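Local coordinates for protein OLD nuclease (Thermus scotoductus, PDB 6P74) that degrades linear or supercoiled double-stranded DNA from 5' to 3', nicks and linearizes circular DNA, and has a DNA-stimulated ATPase activity, at residues V74-P79 and T88-T93; Y80-F85 and T127-H132; V428-D433 and E470-V475; P477-A482 and D510-F515. All blocks are in the same frame, centred on the assembly; numbering follows the deposited sequence.

Interaction 1 of 4, residues V74-P79 and T88-T93; sequences VHFDPP and TAFRLT
Phe76 lies across the backbone of Thr88 and Ala89. CB leads into a ring whose CG sits between the backbone N and the carbonyl carbon (chi1 55°), a torsion that folds the side chain over the neighbouring strand. Phe76 CG is 4.0 Å from Thr88 O, and CE1 is 3.9 Å from Thr88 CA. At the tip, CZ reaches Ala89 N at 3.7 Å, with Thr88 C over the ring centre. Phe76 CE2 then drops onto the middle of the Phe90 face, 3.7 Å from Phe90 CZ, giving an edge-to-face pair with planes at 64°.

The backbones themselves are paired. Phe76 N donates to Thr88 O at 2.9 Å, while Val74 and Phe90 exchange both N-H...O bonds. On the sheet face that carries His75 and Ala89, Ala89 CB lies over the His75 ring, 4.0 Å from its centroid. A water joins His75 ND1 to Thr88 OG1, and His75 NE2 is hydrogen-bonded to Gln6 OE1. This is antiparallel pairing of strands 70-76 and 85-97 in the ATPase domain's antiparallel sheet, and Thr88 and Ala89, both facing Leu108 on the next strand, form a classic beta bulge.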
# COMPACT_ATOMS: atom_id res chain seq x y z
N VAL A 74 16.47 -12.85 6.03
CA VAL A 74 15.60 -13.94 6.46
C VAL A 74 16.43 -15.21 6.60
O VAL A 74 17.09 -15.63 5.64
CB VAL A 74 14.43 -14.16 5.50
CG1 VAL A 74 13.44 -15.11 6.12
CG2 VAL A 74 13.78 -12.84 5.17
N HIS A 75 16.39 -15.82 7.77
CA HIS A 75 17.09 -17.07 8.05
C HIS A 75 16.12 -18.24 8.03
O HIS A 75 14.95 -18.11 8.41
CB HIS A 75 17.77 -17.03 9.42
CG HIS A 75 18.70 -15.88 9.61
ND1 HIS A 75 20.06 -16.05 9.77
CD2 HIS A 75 18.47 -14.55 9.70
CE1 HIS A 75 20.62 -14.86 9.95
NE2 HIS A 75 19.68 -13.94 9.91
N PHE A 76 16.61 -19.40 7.59
CA PHE A 76 15.74 -20.55 7.50
C PHE A 76 16.52 -21.83 7.77
O PHE A 76 17.74 -21.84 7.86
CB PHE A 76 15.05 -20.60 6.14
CG PHE A 76 16.00 -20.57 4.99
CD1 PHE A 76 16.73 -21.69 4.64
CD2 PHE A 76 16.19 -19.41 4.26
CE1 PHE A 76 17.62 -21.66 3.60
CE2 PHE A 76 17.06 -19.37 3.22
CZ PHE A 76 17.78 -20.50 2.88
N ASP A 77 15.77 -22.93 7.87
CA ASP A 77 16.26 -24.23 8.25
C ASP A 77 15.29 -25.26 7.71
O ASP A 77 14.07 -25.05 7.84
CB ASP A 77 16.38 -24.37 9.77
CG ASP A 77 16.96 -25.69 10.17
OD1 ASP A 77 18.14 -25.93 9.82
OD2 ASP A 77 16.25 -26.49 10.80
N PRO A 78 15.75 -26.35 7.09
CA PRO A 78 17.16 -26.72 6.91
C PRO A 78 17.87 -25.91 5.84
O PRO A 78 17.21 -25.24 5.05
CB PRO A 78 17.07 -28.17 6.48
CG PRO A 78 15.79 -28.20 5.69
CD PRO A 78 14.85 -27.31 6.45
N PRO A 79 19.20 -26.01 5.79
CA PRO A 79 19.96 -25.26 4.78
C PRO A 79 19.62 -25.71 3.37
O PRO A 79 19.19 -26.85 3.13
CB PRO A 79 21.42 -25.56 5.12
CG PRO A 79 21.38 -26.09 6.55
CD PRO A 79 20.09 -26.83 6.63
N THR A 88 21.80 -20.69 4.41
CA THR A 88 20.84 -20.69 5.51
C THR A 88 20.11 -19.36 5.66
O THR A 88 19.37 -19.18 6.64
CB THR A 88 21.54 -21.06 6.83
OG1 THR A 88 22.31 -19.95 7.30
CG2 THR A 88 22.47 -22.26 6.63
N ALA A 89 20.28 -18.43 4.72
CA ALA A 89 19.62 -17.14 4.85
C ALA A 89 19.82 -16.35 3.56
O ALA A 89 20.75 -16.59 2.80
CB ALA A 89 20.15 -16.34 6.04
N PHE A 90 18.91 -15.40 3.34
CA PHE A 90 18.99 -14.43 2.26
C PHE A 90 19.04 -13.04 2.86
O PHE A 90 18.37 -12.78 3.86
CB PHE A 90 17.79 -14.55 1.33
CG PHE A 90 17.60 -15.91 0.76
CD1 PHE A 90 18.69 -16.71 0.43
CD2 PHE A 90 16.32 -16.38 0.50
CE1 PHE A 90 18.51 -17.96 -0.12
CE2 PHE A 90 16.13 -17.63 -0.07
CZ PHE A 90 17.22 -18.43 -0.37
N ARG A 91 19.82 -12.14 2.25
CA ARG A 91 19.90 -10.75 2.69
C ARG A 91 19.57 -9.84 1.52
O ARG A 91 20.30 -9.82 0.52
CB ARG A 91 21.27 -10.39 3.25
CG ARG A 91 21.28 -8.97 3.79
CD ARG A 91 22.65 -8.36 3.87
NE ARG A 91 23.48 -9.00 4.87
CZ ARG A 91 24.70 -9.49 4.64
NH1 ARG A 91 25.22 -9.39 3.42
NH2 ARG A 91 25.39 -10.05 5.62
N LEU A 92 18.48 -9.08 1.65
CA LEU A 92 18.03 -8.16 0.61
C LEU A 92 18.45 -6.76 1.02
O LEU A 92 18.08 -6.28 2.10
CB LEU A 92 16.52 -8.24 0.41
CG LEU A 92 15.92 -7.34 -0.69
CD1 LEU A 92 16.46 -7.72 -2.04
CD2 LEU A 92 14.40 -7.42 -0.70
N THR A 93 19.23 -6.11 0.17
CA THR A 93 19.71 -4.76 0.43
C THR A 93 19.19 -3.83 -0.65
O THR A 93 19.15 -4.19 -1.83
CB THR A 93 21.25 -4.69 0.48
OG1 THR A 93 21.76 -5.66 1.40
CG2 THR A 93 21.70 -3.31 0.92
O HOH W 1 21.50 -18.15 9.35

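Interaction 2 of 4, residues Y80-F85 and T127-H132; sequences YTQGSF and TDMRNH
Tyr80 lays one ring face on Met129 of helix 127-132, while its CD1 meets His132 obliquely. With CG anti to the backbone N (chi1 -173°), the Tyr80 side chain reaches from strand 79-82 toward the helix.

Two CH-pi contacts come first. Met129 CA sits over one face of the Tyr80 ring, 3.9 Å from its centroid, and Tyr80 CB lies over the His132 imidazole, 4.1 Å from that centroid. The two rings meet obliquely, planes at 55°, the side chains running antiparallel past one another; Tyr80 CD1 approaches His132 CG to 3.2 Å, a tight fit.

Apolar contacts follow. Met129 CG touches Tyr80 CD2 at 3.8 Å. Its chain bends at the sulfur (chi3 -78°), bringing CE against Gln82 CB at 3.7 Å and against its amide carbon CD, the two side chains roughly perpendicular. Met129 also packs on Ile87 and Phe90 of strand 85-97.

At the ring's far end Tyr80 OH lies 3.3 Å from Asp128 CB, a contact with a carbon, not a polar bond. No hydrogen bond joins this hairpin (79-82 with 85-97) to helix 127-132 in the N-terminal part of the ATPase domain, so the seam depends on van der Waals contact and ring shape.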
# COMPACT_ATOMS: atom_id res chain seq x y z
N TYR A 80 19.78 -24.79 2.43
CA TYR A 80 19.66 -25.13 1.02
C TYR A 80 21.05 -25.51 0.49
O TYR A 80 22.00 -24.74 0.62
CB TYR A 80 19.07 -23.98 0.23
CG TYR A 80 18.76 -24.35 -1.21
CD1 TYR A 80 17.56 -24.97 -1.54
CD2 TYR A 80 19.66 -24.09 -2.24
CE1 TYR A 80 17.26 -25.31 -2.84
CE2 TYR A 80 19.37 -24.44 -3.55
CZ TYR A 80 18.17 -25.06 -3.84
OH TYR A 80 17.84 -25.41 -5.14
N THR A 81 21.16 -26.71 -0.08
CA THR A 81 22.42 -27.16 -0.66
C THR A 81 22.49 -26.75 -2.13
O THR A 81 21.67 -27.19 -2.93
CB THR A 81 22.60 -28.67 -0.53
OG1 THR A 81 22.63 -29.04 0.85
CG2 THR A 81 23.92 -29.14 -1.20
N GLN A 82 23.49 -25.94 -2.48
CA GLN A 82 23.81 -25.65 -3.87
C GLN A 82 25.24 -26.09 -4.15
O GLN A 82 26.20 -25.43 -3.73
CB GLN A 82 23.63 -24.17 -4.20
CG GLN A 82 23.76 -23.91 -5.70
CD GLN A 82 22.60 -23.12 -6.24
OE1 GLN A 82 21.44 -23.51 -6.09
NE2 GLN A 82 22.91 -21.98 -6.83
N GLY A 83 25.40 -27.19 -4.88
CA GLY A 83 26.73 -27.71 -5.11
C GLY A 83 27.46 -27.98 -3.80
O GLY A 83 27.09 -28.88 -3.05
N SER A 84 28.50 -27.20 -3.51
CA SER A 84 29.25 -27.37 -2.28
C SER A 84 28.89 -26.33 -1.23
O SER A 84 29.54 -26.27 -0.18
CB SER A 84 30.75 -27.32 -2.57
OG SER A 84 31.09 -26.06 -3.11
N PHE A 85 27.87 -25.52 -1.47
CA PHE A 85 27.46 -24.48 -0.54
C PHE A 85 26.18 -24.87 0.18
O PHE A 85 25.29 -25.48 -0.41
CB PHE A 85 27.25 -23.15 -1.26
CG PHE A 85 28.47 -22.67 -1.99
CD1 PHE A 85 29.59 -22.25 -1.28
CD2 PHE A 85 28.52 -22.66 -3.37
CE1 PHE A 85 30.73 -21.81 -1.95
CE2 PHE A 85 29.65 -22.23 -4.04
CZ PHE A 85 30.76 -21.81 -3.33
N THR A 127 17.02 -19.05 -8.86
CA THR A 127 15.59 -19.32 -8.82
C THR A 127 15.26 -20.46 -7.87
O THR A 127 14.47 -20.31 -6.93
CB THR A 127 15.08 -19.63 -10.23
OG1 THR A 127 15.17 -18.46 -11.05
CG2 THR A 127 13.64 -20.12 -10.19
N ASP A 128 15.85 -21.64 -8.11
CA ASP A 128 15.58 -22.79 -7.26
C ASP A 128 15.87 -22.46 -5.80
O ASP A 128 15.15 -22.89 -4.90
CB ASP A 128 16.41 -23.99 -7.71
CG ASP A 128 16.27 -24.27 -9.20
OD1 ASP A 128 15.25 -24.87 -9.60
OD2 ASP A 128 17.18 -23.88 -9.96
N MET A 129 16.94 -21.69 -5.57
CA MET A 129 17.35 -21.37 -4.21
C MET A 129 16.31 -20.50 -3.53
O MET A 129 15.92 -20.77 -2.39
CB MET A 129 18.71 -20.69 -4.23
CG MET A 129 19.25 -20.38 -2.82
SD MET A 129 20.91 -19.67 -2.87
CE MET A 129 21.86 -21.13 -3.15
N ARG A 130 15.83 -19.46 -4.21
CA ARG A 130 14.84 -18.60 -3.58
C ARG A 130 13.49 -19.30 -3.44
O ARG A 130 12.83 -19.16 -2.41
CB ARG A 130 14.69 -17.29 -4.36
CG ARG A 130 14.05 -16.18 -3.52
CD ARG A 130 13.72 -14.98 -4.39
NE ARG A 130 12.31 -14.65 -4.29
CZ ARG A 130 11.38 -15.14 -5.10
NH1 ARG A 130 11.72 -15.97 -6.08
NH2 ARG A 130 10.12 -14.79 -4.95
N ASN A 131 13.07 -20.06 -4.47
CA ASN A 131 11.80 -20.77 -4.36
C ASN A 131 11.82 -21.80 -3.24
O ASN A 131 10.76 -22.15 -2.72
CB ASN A 131 11.44 -21.44 -5.67
CG ASN A 131 11.18 -20.45 -6.80
OD1 ASN A 131 11.06 -19.24 -6.57
ND2 ASN A 131 11.11 -20.96 -8.03
N HIS A 132 13.00 -22.28 -2.87
CA HIS A 132 13.15 -23.12 -1.69
C HIS A 132 12.32 -22.59 -0.53
O HIS A 132 11.59 -23.34 0.12
CB HIS A 132 14.63 -23.18 -1.31
CG HIS A 132 14.91 -23.88 -0.02
ND1 HIS A 132 14.58 -25.20 0.20
CD2 HIS A 132 15.51 -23.45 1.12
CE1 HIS A 132 14.95 -25.56 1.42
NE2 HIS A 132 15.53 -24.52 2.00

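Interaction 3 of 4, residues V428-D433 and E470-V475; sequences VVHDED and ERVFVV. With SM (samarium (III) ion), chain O.
His430 and Val474 run alongside one another in the same direction from adjacent parallel strands of the Toprim sheet, where helix 443-467 makes the beta-alpha-beta crossover between strands 426-431 and 472-475. The imidazole hangs obliquely over two valines of the partner strand: His430 NE2 is 3.8 Å from Val472 CG1 and 3.9 Å from Val474 CG2. Its CG is set between the backbone N and the carbonyl carbon (chi1 67°), with the ring turned by chi2 so that ND1 donates to Asp431 O at 2.7 Å. That acceptor lies near the plane of the ring, although the donor stands well above the carbonyl plane, and the bond fixes the ring's rotation.

On the face carrying Val429, Phe473 and Val475, Val429 sets CG1 against Phe473 CB, and the same methyl meets Val475 CG2. Helix 513-523 covers Val429 and Phe473. Five backbone bonds zip the strands together, running from Val428 N with Arg471 O to Glu432 N with Val475 O.

Asp431 and Val475 are likewise aligned at the strand ends, OD1 lying 3.5 Å from Val475 CB. Asp431 OD1 also takes the amide of Leu479, which probably steadies the carboxylate with OD2 toward the metal. Asp433, a probable ligand of the first metal ion, accepts from a water on the samarium through OD1, while Asp431 OD2 joins Glu480 in binding the samarium directly, at 2.4 Å from OD2.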
# COMPACT_ATOMS: atom_id res chain seq x y z
N VAL A 428 -0.59 -6.55 40.20
CA VAL A 428 -1.21 -7.74 40.77
C VAL A 428 -1.93 -7.36 42.08
O VAL A 428 -1.36 -6.67 42.94
CB VAL A 428 -0.17 -8.83 41.06
CG1 VAL A 428 -0.87 -10.06 41.57
CG2 VAL A 428 0.65 -9.16 39.81
N VAL A 429 -3.16 -7.85 42.25
CA VAL A 429 -3.80 -7.88 43.57
C VAL A 429 -4.23 -9.31 43.83
O VAL A 429 -4.86 -9.94 42.97
CB VAL A 429 -5.03 -6.96 43.70
CG1 VAL A 429 -5.19 -6.49 45.13
CG2 VAL A 429 -4.99 -5.82 42.72
N HIS A 430 -3.97 -9.81 45.04
CA HIS A 430 -4.50 -11.10 45.43
C HIS A 430 -4.69 -11.14 46.95
O HIS A 430 -4.16 -10.31 47.70
CB HIS A 430 -3.59 -12.22 44.95
CG HIS A 430 -2.26 -12.24 45.63
ND1 HIS A 430 -2.08 -12.81 46.87
CD2 HIS A 430 -1.06 -11.74 45.26
CE1 HIS A 430 -0.82 -12.68 47.23
NE2 HIS A 430 -0.17 -12.03 46.27
N ASP A 431 -5.42 -12.15 47.40
CA ASP A 431 -5.62 -12.36 48.83
C ASP A 431 -4.41 -13.03 49.46
O ASP A 431 -3.70 -13.80 48.82
CB ASP A 431 -6.87 -13.22 49.09
CG ASP A 431 -8.19 -12.48 48.79
OD1 ASP A 431 -8.13 -11.24 48.67
OD2 ASP A 431 -9.26 -13.12 48.65
N GLU A 432 -4.21 -12.75 50.75
CA GLU A 432 -3.17 -13.47 51.48
C GLU A 432 -3.58 -14.92 51.73
O GLU A 432 -2.81 -15.85 51.46
CB GLU A 432 -2.87 -12.76 52.80
CG GLU A 432 -1.71 -13.36 53.61
CD GLU A 432 -1.70 -12.81 55.04
OE1 GLU A 432 -2.69 -12.15 55.41
OE2 GLU A 432 -0.74 -13.04 55.82
N ASP A 433 -4.79 -15.13 52.26
CA ASP A 433 -5.33 -16.48 52.49
C ASP A 433 -4.55 -17.26 53.54
O ASP A 433 -4.37 -18.47 53.43
CB ASP A 433 -5.42 -17.27 51.20
CG ASP A 433 -6.59 -16.84 50.36
OD1 ASP A 433 -7.61 -16.43 50.96
OD2 ASP A 433 -6.52 -16.91 49.12
N GLU A 470 6.94 -4.17 44.34
CA GLU A 470 6.37 -2.87 44.04
C GLU A 470 5.17 -2.95 43.12
O GLU A 470 4.45 -1.95 42.96
CB GLU A 470 7.45 -1.95 43.44
CG GLU A 470 7.82 -2.21 41.99
CD GLU A 470 8.70 -3.44 41.79
OE1 GLU A 470 9.17 -4.03 42.78
OE2 GLU A 470 8.92 -3.81 40.61
N ARG A 471 4.89 -4.11 42.53
CA ARG A 471 3.76 -4.28 41.64
C ARG A 471 2.65 -5.14 42.25
O ARG A 471 1.65 -5.41 41.57
CB ARG A 471 4.22 -4.89 40.31
CG ARG A 471 5.40 -4.13 39.71
CD ARG A 471 5.26 -3.96 38.19
NE ARG A 471 5.79 -5.07 37.45
CZ ARG A 471 7.09 -5.27 37.26
NH1 ARG A 471 7.95 -4.42 37.81
NH2 ARG A 471 7.52 -6.31 36.54
N VAL A 472 2.80 -5.57 43.49
CA VAL A 472 1.90 -6.54 44.11
C VAL A 472 1.24 -5.93 45.33
O VAL A 472 1.92 -5.41 46.22
CB VAL A 472 2.63 -7.84 44.48
CG1 VAL A 472 1.64 -8.84 45.12
CG2 VAL A 472 3.19 -8.43 43.27
N PHE A 473 -0.09 -6.02 45.38
CA PHE A 473 -0.88 -5.62 46.53
C PHE A 473 -1.56 -6.85 47.14
O PHE A 473 -2.13 -7.66 46.41
CB PHE A 473 -1.92 -4.56 46.12
CG PHE A 473 -1.28 -3.28 45.63
CD1 PHE A 473 -0.66 -3.23 44.39
CD2 PHE A 473 -1.24 -2.17 46.44
CE1 PHE A 473 -0.04 -2.07 43.95
CE2 PHE A 473 -0.64 -0.99 46.00
CZ PHE A 473 -0.04 -0.94 44.75
N VAL A 474 -1.48 -6.99 48.46
CA VAL A 474 -2.02 -8.18 49.11
C VAL A 474 -3.17 -7.78 50.02
O VAL A 474 -2.99 -6.99 50.94
CB VAL A 474 -0.95 -8.94 49.90
CG1 VAL A 474 -1.59 -10.19 50.49
CG2 VAL A 474 0.26 -9.31 48.97
N VAL A 475 -4.35 -8.34 49.75
CA VAL A 475 -5.50 -8.12 50.64
C VAL A 475 -5.43 -9.12 51.79
O VAL A 475 -5.50 -10.33 51.56
CB VAL A 475 -6.83 -8.26 49.88
CG1 VAL A 475 -7.98 -7.93 50.86
CG2 VAL A 475 -6.87 -7.34 48.69
SM SM O . -10.64 -14.80 47.73
O HOH W 2 -9.92 -15.87 49.98

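Interaction 4 of 4, residues P477-A482 and D510-F515; sequences PSLEAA and DALRPF
Ser478 OG accepts the amide of Ala481 at 3.2 Å from its N, an N-H...O angle of 157°, and also makes a weak hydrogen bond to a bound buffer molecule. Ser478, also a probable ligand of the second divalent metal ion, is thus the N-cap of helix 479-483, and its carbonyl O takes Ala482 N at 2.9 Å in the first helical turn. From that turn the Ala482 methyl and the tip of Leu479 reach segment 510-515.

The Leu479 chain, extended from its backbone N (chi1 -177°), carries CD1 across to the other segment. CD1 meets Leu512 CD1 at 3.6 Å, the two side chains crossing at a slant, and also lies over one face of the Phe515 ring in a CH-pi contact, 4.2 Å from the centroid and 14° off the ring normal. This apolar layer belongs to the Toprim domain, where helices pack on the parallel sheet: Leu479 and Phe515 also touch Ala384 of helix 379-391, and Phe515 rests on Val429 of strand 426-431.

The same short helix carries metal chemistry beside the apolar layer. Glu480 binds the samarium ion, and its OE2 forms a salt bridge with Arg487, thought to stabilise the transition state or protonate the leaving group.

One turn on from Leu479, Ala482 CB meets Ala511 CB at 3.8 Å, with Leu512 CD1 reaching the Ala482 methyl at 4.1 Å.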
# COMPACT_ATOMS: atom_id res chain seq x y z
N PRO A 477 -6.98 -10.52 55.43
CA PRO A 477 -6.56 -11.85 54.98
C PRO A 477 -7.11 -12.17 53.60
O PRO A 477 -6.54 -13.02 52.93
CB PRO A 477 -7.16 -12.80 56.02
CG PRO A 477 -8.34 -12.03 56.59
CD PRO A 477 -7.90 -10.59 56.59
N SER A 478 -8.20 -11.51 53.19
CA SER A 478 -8.81 -11.79 51.89
C SER A 478 -9.82 -10.70 51.57
O SER A 478 -10.32 -10.04 52.47
CB SER A 478 -9.53 -13.14 51.88
OG SER A 478 -10.60 -13.11 52.80
N LEU A 479 -10.14 -10.57 50.28
CA LEU A 479 -11.15 -9.60 49.86
C LEU A 479 -12.50 -9.94 50.47
O LEU A 479 -13.25 -9.03 50.88
CB LEU A 479 -11.26 -9.53 48.33
CG LEU A 479 -12.24 -8.51 47.74
CD1 LEU A 479 -11.82 -7.10 48.02
CD2 LEU A 479 -12.49 -8.69 46.22
N GLU A 480 -12.84 -11.23 50.55
CA GLU A 480 -14.09 -11.62 51.20
C GLU A 480 -14.15 -11.09 52.63
O GLU A 480 -15.19 -10.60 53.07
CB GLU A 480 -14.27 -13.13 51.22
CG GLU A 480 -14.40 -13.78 49.87
CD GLU A 480 -13.06 -14.24 49.35
OE1 GLU A 480 -12.05 -13.58 49.69
OE2 GLU A 480 -13.04 -15.27 48.63
N ALA A 481 -13.05 -11.20 53.37
CA ALA A 481 -13.07 -10.71 54.74
C ALA A 481 -13.10 -9.18 54.77
O ALA A 481 -13.81 -8.59 55.59
CB ALA A 481 -11.87 -11.25 55.52
N ALA A 482 -12.36 -8.53 53.87
CA ALA A 482 -12.42 -7.07 53.81
C ALA A 482 -13.83 -6.57 53.51
O ALA A 482 -14.24 -5.51 54.03
CB ALA A 482 -11.43 -6.55 52.76
N ASP A 510 -8.83 -0.05 55.94
CA ASP A 510 -7.44 -0.57 55.97
C ASP A 510 -7.40 -1.94 55.30
O ASP A 510 -6.43 -2.21 54.56
CB ASP A 510 -6.90 -0.61 57.40
CG ASP A 510 -5.38 -0.49 57.48
OD1 ASP A 510 -4.81 0.21 56.63
OD2 ASP A 510 -4.79 -1.11 58.39
N ALA A 511 -8.41 -2.78 55.56
CA ALA A 511 -8.48 -4.14 54.98
C ALA A 511 -8.67 -4.03 53.46
O ALA A 511 -8.04 -4.83 52.73
CB ALA A 511 -9.60 -4.92 55.62
N LEU A 512 -9.50 -3.08 53.01
CA LEU A 512 -9.76 -2.89 51.59
C LEU A 512 -8.70 -2.04 50.89
O LEU A 512 -8.61 -2.06 49.65
CB LEU A 512 -11.12 -2.23 51.43
CG LEU A 512 -11.95 -2.43 50.18
CD1 LEU A 512 -11.91 -3.86 49.69
CD2 LEU A 512 -13.37 -2.08 50.57
N ARG A 513 -7.90 -1.29 51.65
CA ARG A 513 -6.96 -0.34 51.08
C ARG A 513 -6.04 -0.92 50.02
O ARG A 513 -5.86 -0.27 48.98
CB ARG A 513 -6.14 0.29 52.21
CG ARG A 513 -4.97 1.15 51.74
CD ARG A 513 -4.11 1.61 52.92
NE ARG A 513 -4.83 2.55 53.77
CZ ARG A 513 -4.52 2.77 55.04
NH1 ARG A 513 -3.53 2.07 55.59
NH2 ARG A 513 -5.20 3.65 55.76
N PRO A 514 -5.43 -2.10 50.19
CA PRO A 514 -4.53 -2.60 49.13
C PRO A 514 -5.26 -2.85 47.83
O PRO A 514 -4.66 -2.72 46.76
CB PRO A 514 -3.94 -3.88 49.75
CG PRO A 514 -4.14 -3.67 51.29
CD PRO A 514 -5.51 -3.06 51.30
N PHE A 515 -6.57 -3.14 47.89
CA PHE A 515 -7.33 -3.37 46.67
C PHE A 515 -7.55 -2.07 45.92
O PHE A 515 -7.33 -2.00 44.71
CB PHE A 515 -8.68 -4.04 46.98
CG PHE A 515 -9.29 -4.73 45.80
CD1 PHE A 515 -8.76 -5.91 45.32
CD2 PHE A 515 -10.40 -4.22 45.18
CE1 PHE A 515 -9.32 -6.56 44.22
CE2 PHE A 515 -10.96 -4.86 44.09
CZ PHE A 515 -10.40 -6.03 43.60

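The four contacts form two pairs far apart in the chain. Interactions 1 and 2 have centres about 11 Å apart and share the antiparallel sheet of the ATPase domain; their segments alternate along the chain, and Phe76 and His132 touch where they meet. Interactions 3 and 4 follow in series, centres about 10 Å apart, within the Toprim domain. Strand 472-475, which pairs with strand 426-431, leads through a short loop to helix 479-483, bringing Glu480 beside Asp431 on one samarium ion. Centres of the two pairs lie about 47 to 65 Å apart without contact, so the ATPase-domain sheet and the nuclease metal site belong to well-separated parts of the protein.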